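Local coordinates for F5/8 type C domain protein (PDB 4ZRX) that is a putative alpha-L-fucosidase that probably hydrolyses fucosides in a TIM-barrel domain, with an F5/8 type C domain toward its C-terminus, at residues A[31-34]-A[35-38]; A[200-203]-A[204-208]; A[268-271]-A[272-275]. One frame throughout, in Å; residues are numbered along the deposited sequence.

Contact 1: residues A[31-34]-A[35-38]; sequences VPTP and QQYA. With EDO (1,2-ethanediol), chain C.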
loop_
_atom_site.group_PDB
_atom_site.type_symbol
_atom_site.label_atom_id
_atom_site.label_comp_id
_atom_site.label_asym_id
_atom_site.label_seq_id
_atom_site.Cartn_x
_atom_site.Cartn_y
_atom_site.Cartn_z
ATOM N N VAL A 31 25.408 5.685 -0.612
ATOM C CA VAL A 31 24.976 4.846 0.488
ATOM C C VAL A 31 24.045 5.605 1.473
ATOM O O VAL A 31 24.125 6.801 1.552
ATOM C CB VAL A 31 26.151 4.220 1.249
ATOM C CG1 VAL A 31 27.009 3.440 0.318
ATOM C CG2 VAL A 31 26.933 5.254 2.027
ATOM N N PRO A 32 23.142 4.906 2.181
ATOM C CA PRO A 32 22.294 5.559 3.207
ATOM C C PRO A 32 23.080 6.069 4.414
ATOM O O PRO A 32 24.171 5.555 4.743
ATOM C CB PRO A 32 21.326 4.428 3.674
ATOM C CG PRO A 32 22.025 3.137 3.243
ATOM C CD PRO A 32 22.823 3.472 2.035
ATOM N N THR A 33 22.514 7.077 5.086
ATOM C CA THR A 33 22.950 7.415 6.454
ATOM C C THR A 33 22.616 6.263 7.366
ATOM O O THR A 33 21.770 5.436 7.038
ATOM C CB THR A 33 22.212 8.666 6.969
ATOM O OG1 THR A 33 20.817 8.392 7.072
ATOM C CG2 THR A 33 22.390 9.815 6.080
ATOM N N PRO A 34 23.202 6.228 8.590
ATOM C CA PRO A 34 22.752 5.227 9.566
ATOM C C PRO A 34 21.253 5.320 9.856
ATOM O O PRO A 34 20.607 4.289 10.065
ATOM C CB PRO A 34 23.551 5.587 10.825
ATOM C CG PRO A 34 24.793 6.156 10.251
ATOM C CD PRO A 34 24.324 7.033 9.132
ATOM N N GLN A 35 20.723 6.528 9.865
ATOM C CA GLN A 35 19.271 6.706 10.144
ATOM C C GLN A 35 18.411 6.134 9.013
ATOM O O GLN A 35 17.384 5.481 9.257
ATOM C CB GLN A 35 18.942 8.165 10.383
ATOM C CG GLN A 35 19.663 8.778 11.605
ATOM C CD GLN A 35 21.042 9.419 11.283
ATOM O OE1 GLN A 35 21.714 9.116 10.328
ATOM N NE2 GLN A 35 21.435 10.348 12.134
ATOM N N GLN A 36 18.828 6.369 7.791
ATOM C CA GLN A 36 18.101 5.799 6.653
ATOM C C GLN A 36 18.188 4.303 6.615
ATOM O O GLN A 36 17.235 3.632 6.217
ATOM C CB GLN A 36 18.615 6.383 5.369
ATOM C CG GLN A 36 18.241 7.820 5.146
ATOM C CD GLN A 36 18.897 8.315 3.882
ATOM O OE1 GLN A 36 20.143 8.220 3.742
ATOM N NE2 GLN A 36 18.128 8.834 2.951
ATOM N N TYR A 37 19.333 3.766 6.990
ATOM C CA TYR A 37 19.523 2.325 6.999
ATOM C C TYR A 37 18.698 1.688 8.054
ATOM O O TYR A 37 17.999 0.699 7.806
ATOM C CB TYR A 37 21.006 2.028 7.209
ATOM C CG TYR A 37 21.371 0.603 7.060
ATOM C CD1 TYR A 37 21.411 0.009 5.826
ATOM C CD2 TYR A 37 21.679 -0.153 8.137
ATOM C CE1 TYR A 37 21.776 -1.347 5.708
ATOM C CE2 TYR A 37 22.069 -1.469 8.008
ATOM C CZ TYR A 37 22.139 -2.030 6.818
ATOM O OH TYR A 37 22.440 -3.345 6.676
ATOM N N ALA A 38 18.690 2.288 9.249
ATOM C CA ALA A 38 17.842 1.782 10.336
ATOM C C ALA A 38 16.349 1.840 9.962
ATOM O O ALA A 38 15.564 0.929 10.227
ATOM C CB ALA A 38 18.110 2.583 11.629
HETATM C C1 EDO C . 24.549 2.782 7.104
HETATM O O1 EDO C . 25.629 3.236 7.927
HETATM C C2 EDO C . 25.045 2.195 5.802
HETATM O O2 EDO C . 25.306 3.184 4.809
#
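Thr-33 and Gln-36 face each other across the first turn of helix 34-42, where Thr-33 O takes the amide hydrogen of Tyr-37 at 3.0 Å and Pro-34 O that of Ala-38. Thr-33 is the N-cap. With OG1 turned between its own backbone N and carbonyl carbon (chi1 64°), the hydroxyl oxygen comes 2.9 Å from Gln-36 N and accepts a nearly straight bond. Gln-36 answers: its chain, extended beyond CG, runs back so that OE1 receives Thr-33 N at 3.0 Å, in the amide plane and on a lone pair, with an angle of 166° at the hydrogen. The pair is a capping box. The same amide gives its NE2 to Trp-282 O and Asp-223 O. Before the cap, the Pro-32 ring sets CB 3.7 Å from Gln-36 CB, and its CG lies obliquely to the Tyr-37 ring, 4.1 Å from CD1. An ethanediol, probably from the crystallisation liquor, donates O2 to Pro-32 O (2.6 Å) and lays C2 over one face of that tyrosine. Two reciprocal bonds thus close the helix start, and the buried Gln-36 amide, gripped at both ends, is held against rotation while it ties the cap to strand 279-290.

Contact 2: residues A[200-203]-A[204-208]; sequences DWDA and FYQTI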
loop_
_atom_site.group_PDB
_atom_site.type_symbol
_atom_site.label_atom_id
_atom_site.label_comp_id
_atom_site.label_asym_id
_atom_site.label_seq_id
_atom_site.Cartn_x
_atom_site.Cartn_y
_atom_site.Cartn_z
ATOM N N ASP A 200 10.011 26.984 5.460
ATOM C CA ASP A 200 11.439 26.942 5.798
ATOM C C ASP A 200 11.810 25.515 6.169
ATOM O O ASP A 200 12.064 25.173 7.321
ATOM C CB ASP A 200 11.759 27.909 6.947
ATOM C CG ASP A 200 13.258 28.152 7.107
ATOM O OD1 ASP A 200 14.088 27.382 6.589
ATOM O OD2 ASP A 200 13.585 29.132 7.800
ATOM N N TRP A 201 11.836 24.681 5.149
ATOM C CA TRP A 201 12.132 23.252 5.299
ATOM C C TRP A 201 13.470 23.003 5.942
ATOM O O TRP A 201 13.634 22.085 6.744
ATOM C CB TRP A 201 12.120 22.572 3.925
ATOM C CG TRP A 201 10.820 22.545 3.231
ATOM C CD1 TRP A 201 10.567 23.076 2.043
ATOM C CD2 TRP A 201 9.581 21.922 3.662
ATOM N NE1 TRP A 201 9.254 22.904 1.691
ATOM C CE2 TRP A 201 8.626 22.175 2.652
ATOM C CE3 TRP A 201 9.204 21.201 4.770
ATOM C CZ2 TRP A 201 7.317 21.718 2.711
ATOM C CZ3 TRP A 201 7.871 20.733 4.838
ATOM C CH2 TRP A 201 6.958 21.023 3.832
ATOM N N ASP A 202 14.451 23.862 5.655
ATOM C CA ASP A 202 15.761 23.671 6.254
ATOM C C ASP A 202 15.721 23.906 7.753
ATOM O O ASP A 202 16.276 23.102 8.514
ATOM C CB ASP A 202 16.831 24.524 5.543
ATOM C CG ASP A 202 18.213 24.244 6.080
ATOM O OD1 ASP A 202 18.696 23.073 6.035
ATOM O OD2 ASP A 202 18.794 25.181 6.608
ATOM N N ALA A 203 14.995 24.927 8.203
ATOM C CA ALA A 203 14.865 25.157 9.638
ATOM C C ALA A 203 14.102 24.036 10.309
ATOM O O ALA A 203 14.410 23.677 11.450
ATOM C CB ALA A 203 14.224 26.528 9.935
ATOM N N PHE A 204 13.106 23.475 9.615
ATOM C CA PHE A 204 12.365 22.352 10.174
ATOM C C PHE A 204 13.331 21.198 10.320
ATOM O O PHE A 204 13.319 20.456 11.323
ATOM C CB PHE A 204 11.203 21.887 9.288
ATOM C CG PHE A 204 10.181 22.953 8.920
ATOM C CD1 PHE A 204 10.131 24.203 9.551
ATOM C CD2 PHE A 204 9.214 22.658 7.960
ATOM C CE1 PHE A 204 9.184 25.149 9.180
ATOM C CE2 PHE A 204 8.271 23.585 7.574
ATOM C CZ PHE A 204 8.266 24.869 8.188
ATOM N N TYR A 205 14.165 21.010 9.313
ATOM C CA TYR A 205 15.152 19.913 9.384
ATOM C C TYR A 205 16.170 20.089 10.489
ATOM O O TYR A 205 16.547 19.125 11.164
ATOM C CB TYR A 205 15.851 19.711 8.019
ATOM C CG TYR A 205 16.597 18.371 7.861
ATOM C CD1 TYR A 205 16.266 17.241 8.613
ATOM C CD2 TYR A 205 17.617 18.266 6.945
ATOM C CE1 TYR A 205 16.953 16.012 8.415
ATOM C CE2 TYR A 205 18.341 17.099 6.780
ATOM C CZ TYR A 205 18.000 15.977 7.507
ATOM O OH TYR A 205 18.693 14.796 7.313
ATOM N N GLN A 206 16.630 21.324 10.690
ATOM C CA GLN A 206 17.582 21.588 11.774
ATOM C C GLN A 206 16.977 21.299 13.143
ATOM O O GLN A 206 17.632 20.686 13.987
ATOM C CB GLN A 206 18.165 23.014 11.695
ATOM C CG GLN A 206 18.904 23.376 10.395
ATOM C CD GLN A 206 19.826 22.288 9.854
ATOM O OE1 GLN A 206 19.712 21.868 8.673
ATOM N NE2 GLN A 206 20.698 21.772 10.714
ATOM N N THR A 207 15.668 21.563 13.295
ATOM C CA THR A 207 14.980 21.252 14.532
ATOM C C THR A 207 14.969 19.783 14.787
ATOM O O THR A 207 15.248 19.327 15.893
ATOM C CB THR A 207 13.548 21.821 14.489
ATOM O OG1 THR A 207 13.608 23.230 14.282
ATOM C CG2 THR A 207 12.755 21.553 15.775
ATOM N N ILE A 208 14.609 19.023 13.751
ATOM C CA ILE A 208 14.549 17.589 13.865
ATOM C C ILE A 208 15.906 17.018 14.257
ATOM O O ILE A 208 16.029 16.223 15.183
ATOM C CB ILE A 208 14.054 16.958 12.512
ATOM C CG1 ILE A 208 12.610 17.339 12.245
ATOM C CG2 ILE A 208 14.303 15.482 12.520
ATOM C CD1 ILE A 208 12.143 16.995 10.798
#
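Trp-201 and Phe-204 form the aromatic part of this first stretch of helix 201-211. Their rings meet obliquely: the planes stand at 79°, and Trp-201 CE3 comes 3.5 Å from Phe-204 CD2. Phe-204 CG lies anti to its carbonyl carbon (chi1 -56°), which swings the ring back toward the N-terminus of the helix. There one ring face lies against the backbone: Asp-200 O sits 3.1 Å above the plane, offset toward the rim, and Trp-201 N is over the centre. Phe-204 also meets the Phe-165 ring and Ile-166 of helix 158-174. With an alanine here, Trp-201 CE3 is likely to lose its neighbour and a gap to open toward helix 158-174.

The hydrogen bonds begin at the N-cap. Asp-200 OD1 accepts from Ala-203 N at 3.1 Å, the donor lying well above the carboxylate plane, while Asp-200 O takes Phe-204 N at 3.0 Å. The same i to i+4 pattern carries on through Trp-201 O to Tyr-205 N and Asp-202 O to Gln-206 N. Ala-203 O receives Thr-207 N, and Thr-207 OG1, turned beside its own N, lies 3.0 Å from Ala-203 O, a bond whose proton has another acceptor within reach.

Trp-201, Tyr-205 and Ile-208 turn to the sheet and touch Met-217, while Ala-203 and Thr-207 touch helix 158-174; Ile-208 also reaches Val-182 and Phe-184. This is the helix of the beta-alpha-beta unit 181-184, 201-211, 216-219, packed on parallel strands as in a TIM barrel.

Contact 3: residues A[268-271]-A[272-275]; sequences LGSR and KILE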
loop_
_atom_site.group_PDB
_atom_site.type_symbol
_atom_site.label_atom_id
_atom_site.label_comp_id
_atom_site.label_asym_id
_atom_site.label_seq_id
_atom_site.Cartn_x
_atom_site.Cartn_y
_atom_site.Cartn_z
ATOM N N LEU A 268 13.275 6.370 -12.078
ATOM C CA LEU A 268 13.891 7.320 -11.226
ATOM C C LEU A 268 15.383 7.053 -11.012
ATOM O O LEU A 268 15.980 7.714 -10.171
ATOM C CB LEU A 268 13.139 7.412 -9.899
ATOM C CG LEU A 268 11.652 7.839 -10.026
ATOM C CD1 LEU A 268 10.998 7.814 -8.681
ATOM C CD2 LEU A 268 11.587 9.268 -10.629
ATOM N N GLY A 269 15.996 6.153 -11.783
ATOM C CA GLY A 269 17.429 5.890 -11.597
ATOM C C GLY A 269 18.167 4.982 -12.540
ATOM O O GLY A 269 19.281 4.606 -12.188
ATOM N N SER A 270 17.598 4.644 -13.703
ATOM C CA SER A 270 18.323 3.794 -14.664
ATOM C C SER A 270 19.563 4.517 -15.188
ATOM O O SER A 270 19.673 5.720 -15.081
ATOM C CB SER A 270 17.481 3.464 -15.875
ATOM O OG SER A 270 17.267 4.650 -16.633
ATOM N N ARG A 271 20.478 3.777 -15.812
ATOM C CA ARG A 271 21.650 4.441 -16.391
ATOM C C ARG A 271 21.272 5.447 -17.471
ATOM O O ARG A 271 21.934 6.482 -17.629
ATOM C CB ARG A 271 22.617 3.438 -17.045
ATOM C CG ARG A 271 23.227 2.483 -16.059
ATOM C CD ARG A 271 24.388 1.690 -16.729
ATOM N NE ARG A 271 24.828 0.590 -15.890
ATOM C CZ ARG A 271 26.015 -0.002 -15.949
ATOM N NH1 ARG A 271 26.973 0.478 -16.759
ATOM N NH2 ARG A 271 26.294 -1.016 -15.157
ATOM N N LYS A 272 20.208 5.155 -18.195
ATOM C CA LYS A 272 19.715 6.089 -19.198
ATOM C C LYS A 272 19.421 7.433 -18.581
ATOM O O LYS A 272 19.827 8.468 -19.125
ATOM C CB LYS A 272 18.457 5.513 -19.826
ATOM C CG LYS A 272 17.753 6.325 -20.891
ATOM C CD LYS A 272 16.376 5.580 -21.155
ATOM C CE LYS A 272 15.264 6.452 -21.627
ATOM N NZ LYS A 272 15.522 6.791 -23.065
ATOM N N ILE A 273 18.686 7.456 -17.478
ATOM C CA ILE A 273 18.338 8.734 -16.892
ATOM C C ILE A 273 19.510 9.415 -16.171
ATOM O O ILE A 273 19.521 10.642 -16.040
ATOM C CB ILE A 273 17.047 8.618 -16.067
ATOM C CG1 ILE A 273 16.330 9.963 -15.988
ATOM C CG2 ILE A 273 17.241 7.996 -14.658
ATOM C CD1 ILE A 273 14.798 9.763 -15.930
ATOM N N LEU A 274 20.520 8.650 -15.730
ATOM C CA LEU A 274 21.766 9.261 -15.223
ATOM C C LEU A 274 22.420 10.221 -16.177
ATOM O O LEU A 274 23.080 11.169 -15.736
ATOM C CB LEU A 274 22.815 8.205 -14.884
ATOM C CG LEU A 274 22.514 7.414 -13.637
ATOM C CD1 LEU A 274 23.627 6.372 -13.389
ATOM C CD2 LEU A 274 22.399 8.365 -12.443
ATOM N N GLU A 275 22.196 10.003 -17.475
ATOM C CA GLU A 275 22.827 10.813 -18.540
ATOM C C GLU A 275 22.688 12.308 -18.335
ATOM O O GLU A 275 23.675 13.011 -18.405
ATOM C CB GLU A 275 22.297 10.429 -19.929
ATOM C CG GLU A 275 22.714 8.991 -20.398
ATOM C CD GLU A 275 24.122 8.897 -20.982
ATOM O OE1 GLU A 275 24.883 9.900 -20.947
ATOM O OE2 GLU A 275 24.485 7.806 -21.480
HETATM O O HOH W 1 23.272 5.520 -20.134
#
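Ser-270 and Ile-273 meet in an N-cap, at the start of the short, weakly bonded helix 271-274. The serine hydroxyl is set by its first torsion: chi1 68° tucks OG in between N and C, which turns it forward along the chain to Ile-273 N, accepting that amide at 3.3 Å with an angle of 163°. The same OG is also hydrogen-bonded to Asp-267 OD2, and Asp-267 OD1 takes the amide of Gly-269, so the one carboxylate bonds both the cap hydroxyl and the Gly-269 amide.

Ile-273 turns its CG2 branch back over the loop. That methyl lies 3.4 Å from Ser-270 O and 3.6 Å from Gly-269 N, and Gly-269 has no side chain of its own, while CG1 points off anti to the backbone N. Lys-272 comes alongside the cap with its CB, 3.5 Å from Ser-270 OG, before its chain leads away.

Leu-274 closes on the carbonyl of the cap residue: its amide bonds to Ser-270 O at 3.1 Å, with the donor in the carbonyl plane, and its CG packs 3.6 Å from that same oxygen. Beyond it the leucine touches Ile-20 and Val-24, so this turn is laid on helix 20-27. Arg-271 extends from CG to NE away from the turn and forms a salt bridge to Glu-402, joining the turn to strand 401-410.

At the far end, the bend in the Glu-275 chain brings OE2 to a water, which donates to it at 2.9 Å and, weakly, to Arg-271 O.

In the fold
All three contacts are partly buried helix starts, on three different helices and sharing no element. Contact 2 belongs to the beta-alpha-beta layer, packing apolar and aromatic groups against strands 181-184 and 216-219 and helix 158-174. Contact 1, its centre about 19 Å from that of contact 2, is more polar: a buried glutamine amide joins its cap to strand 279-290. Contact 3, some 30 Å from contact 2 between centres, caps a single weak turn and combines leucine packing on helix 20-27 with a charged link to strand 401-410. The cap acceptor varies too: threonine, aspartate and serine in turn, with a reciprocal glutamine in contact 1.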